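Local coordinates for long form salivary protein D7L1 (Aedes aegypti, PDB 3DYE), which binds and sequesters host biogenic amines and leukotrienes during the blood feeding of female mosquitoes, amines and lipids occupying separate pockets, at residues 71-76 and 125-130. Numbering follows the deposited sequence.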
loop_
_atom_site.group_PDB
_atom_site.type_symbol
_atom_site.label_atom_id
_atom_site.label_comp_id
_atom_site.label_asym_id
_atom_site.label_seq_id
_atom_site.Cartn_x
_atom_site.Cartn_y
_atom_site.Cartn_z
ATOM N N SER A 71 14.134 14.829 -6.781
ATOM C CA SER A 71 12.899 15.586 -7.043
ATOM C C SER A 71 11.733 15.080 -6.184
ATOM O O SER A 71 10.808 15.827 -5.876
ATOM C CB SER A 71 12.553 15.646 -8.542
ATOM O OG SER A 71 12.128 14.399 -9.053
ATOM N N VAL A 72 11.820 13.812 -5.775
ATOM C CA VAL A 72 10.874 13.193 -4.860
ATOM C C VAL A 72 10.838 13.950 -3.523
ATOM O O VAL A 72 9.767 14.174 -2.945
ATOM C CB VAL A 72 11.240 11.695 -4.637
ATOM C CG1 VAL A 72 10.323 11.055 -3.633
ATOM C CG2 VAL A 72 11.203 10.936 -5.971
ATOM N N ILE A 73 12.014 14.365 -3.061
ATOM C CA ILE A 73 12.145 15.131 -1.818
ATOM C C ILE A 73 11.468 16.501 -1.942
ATOM O O ILE A 73 10.689 16.904 -1.072
ATOM C CB ILE A 73 13.631 15.264 -1.396
ATOM C CG1 ILE A 73 14.185 13.887 -1.012
ATOM C CG2 ILE A 73 13.790 16.246 -0.213
ATOM C CD1 ILE A 73 15.708 13.804 -1.000
ATOM N N GLN A 74 11.747 17.209 -3.030
ATOM C CA GLN A 74 11.147 18.529 -3.212
ATOM C C GLN A 74 9.632 18.435 -3.398
ATOM O O GLN A 74 8.894 19.266 -2.866
ATOM C CB GLN A 74 11.827 19.305 -4.339
ATOM C CG GLN A 74 13.342 19.530 -4.128
ATOM C CD GLN A 74 13.735 20.585 -3.068
ATOM O OE1 GLN A 74 12.905 21.133 -2.320
ATOM N NE2 GLN A 74 15.034 20.864 -3.009
ATOM N N GLU A 75 9.167 17.410 -4.118
ATOM C CA GLU A 75 7.719 17.188 -4.278
ATOM C C GLU A 75 7.040 16.924 -2.932
ATOM O O GLU A 75 5.973 17.469 -2.641
ATOM C CB GLU A 75 7.435 16.048 -5.260
ATOM C CG GLU A 75 7.528 16.457 -6.726
ATOM C CD GLU A 75 6.481 17.494 -7.126
ATOM O OE1 GLU A 75 5.263 17.236 -6.969
ATOM O OE2 GLU A 75 6.881 18.572 -7.602
ATOM N N GLN A 76 7.678 16.108 -2.103
ATOM C CA GLN A 76 7.173 15.828 -0.761
ATOM C C GLN A 76 7.091 17.087 0.113
ATOM O O GLN A 76 6.113 17.294 0.838
ATOM C CB GLN A 76 8.034 14.755 -0.092
ATOM C CG GLN A 76 7.413 14.164 1.165
ATOM C CD GLN A 76 6.233 13.249 0.867
ATOM O OE1 GLN A 76 5.946 12.935 -0.294
ATOM N NE2 GLN A 76 5.559 12.799 1.918
ATOM N N LYS A 125 12.804 11.484 7.899
ATOM C CA LYS A 125 11.777 10.910 8.772
ATOM C C LYS A 125 10.564 11.835 8.891
ATOM O O LYS A 125 9.423 11.398 8.739
ATOM C CB LYS A 125 12.376 10.614 10.150
ATOM C CG LYS A 125 11.598 9.633 11.010
ATOM C CD LYS A 125 12.437 9.250 12.218
ATOM C CE LYS A 125 11.874 8.045 12.934
ATOM N NZ LYS A 125 10.768 8.402 13.837
ATOM N N ASN A 126 10.815 13.117 9.141
ATOM C CA ASN A 126 9.741 14.106 9.235
ATOM C C ASN A 126 8.971 14.257 7.924
ATOM O O ASN A 126 7.742 14.220 7.920
ATOM C CB ASN A 126 10.294 15.460 9.690
ATOM C CG ASN A 126 10.766 15.447 11.136
ATOM O OD1 ASN A 126 10.667 14.434 11.829
ATOM N ND2 ASN A 126 11.296 16.579 11.596
ATOM N N LEU A 127 9.706 14.399 6.819
ATOM C CA LEU A 127 9.114 14.586 5.490
ATOM C C LEU A 127 8.254 13.419 5.013
ATOM O O LEU A 127 7.216 13.619 4.366
ATOM C CB LEU A 127 10.210 14.820 4.448
ATOM C CG LEU A 127 10.622 16.237 4.078
ATOM C CD1 LEU A 127 11.628 16.165 2.938
ATOM C CD2 LEU A 127 9.414 17.073 3.658
ATOM N N PHE A 128 8.707 12.204 5.295
ATOM C CA PHE A 128 8.066 11.012 4.749
ATOM C C PHE A 128 7.191 10.272 5.760
ATOM O O PHE A 128 6.982 9.057 5.666
ATOM C CB PHE A 128 9.106 10.110 4.066
ATOM C CG PHE A 128 9.585 10.663 2.753
ATOM C CD1 PHE A 128 8.837 10.476 1.597
ATOM C CD2 PHE A 128 10.761 11.403 2.675
ATOM C CE1 PHE A 128 9.256 11.013 0.368
ATOM C CE2 PHE A 128 11.190 11.935 1.450
ATOM C CZ PHE A 128 10.434 11.737 0.300
ATOM N N HIS A 129 6.656 11.042 6.703
ATOM C CA HIS A 129 5.619 10.571 7.631
ATOM C C HIS A 129 6.114 9.469 8.566
ATOM O O HIS A 129 5.379 8.526 8.890
ATOM C CB HIS A 129 4.341 10.164 6.870
ATOM C CG HIS A 129 3.821 11.233 5.955
ATOM N ND1 HIS A 129 3.465 12.486 6.404
ATOM C CD2 HIS A 129 3.574 11.228 4.621
ATOM C CE1 HIS A 129 3.044 13.214 5.384
ATOM N NE2 HIS A 129 3.101 12.477 4.290
ATOM N N GLY A 130 7.360 9.610 9.007
ATOM C CA GLY A 130 7.945 8.690 9.989
ATOM C C GLY A 130 7.995 9.248 11.400
ATOM O O GLY A 130 8.348 8.528 12.349
#
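Gln76 lies over one face of the Phe128 ring, its flat amide nearly parallel to the aromatic plane, 16° between the two. The underlying contact is a CH-pi interaction: CG of Gln76 stands 4.0 Å from the centroid of the Phe128 ring, displaced from the middle toward the rim. With CG anti to the backbone N (chi1 -167°) and a bend at chi2, the glutamine chain runs along the CZ-CE1-CD1 rim of the ring, above its face, and carries its amide on to the backbone beyond. There Gln76 NE2 donates to Leu127 O at 3.1 Å, with an N-H...O angle of 155° and the oxygen close to the amide plane. NE2 also bonds to Phe4 O in the N-terminal segment, so two carbonyls share NE2, which should help fix the rotation of the buried amide. Leu127 ends helix 121-127, and its carbonyl oxygen sits above the centre of the His129 ring, which is turned steeply to the Gln76 amide and meets Tyr80 edge to face. The contact sets helix 71-79 against the C-terminal end of helix 121-127 and the turn that follows, in the mainly helical N-terminal domain of the odorant-binding-protein (PBP/GOBP) type, whose pocket takes lipids. Gly130 and Trp37 bind leukotriene E4, and the Phe128 side chain lies close to that of Trp37. At the edge of the Phe128 ring, near its plane, Val72, its side chain at about a right angle to that of Phe128, brings CG1 to 4.0 Å from Phe128 CZ, and Ile73 CG1 lies 4.3 Å from Phe128 CE2. The other branch of Ile73, CG2, meets Leu127 CD1 at 3.8 Å. Past the helix end, Lys125 NZ reaches forward to Gly130 O at 2.8 Å, from above the carbonyl plane.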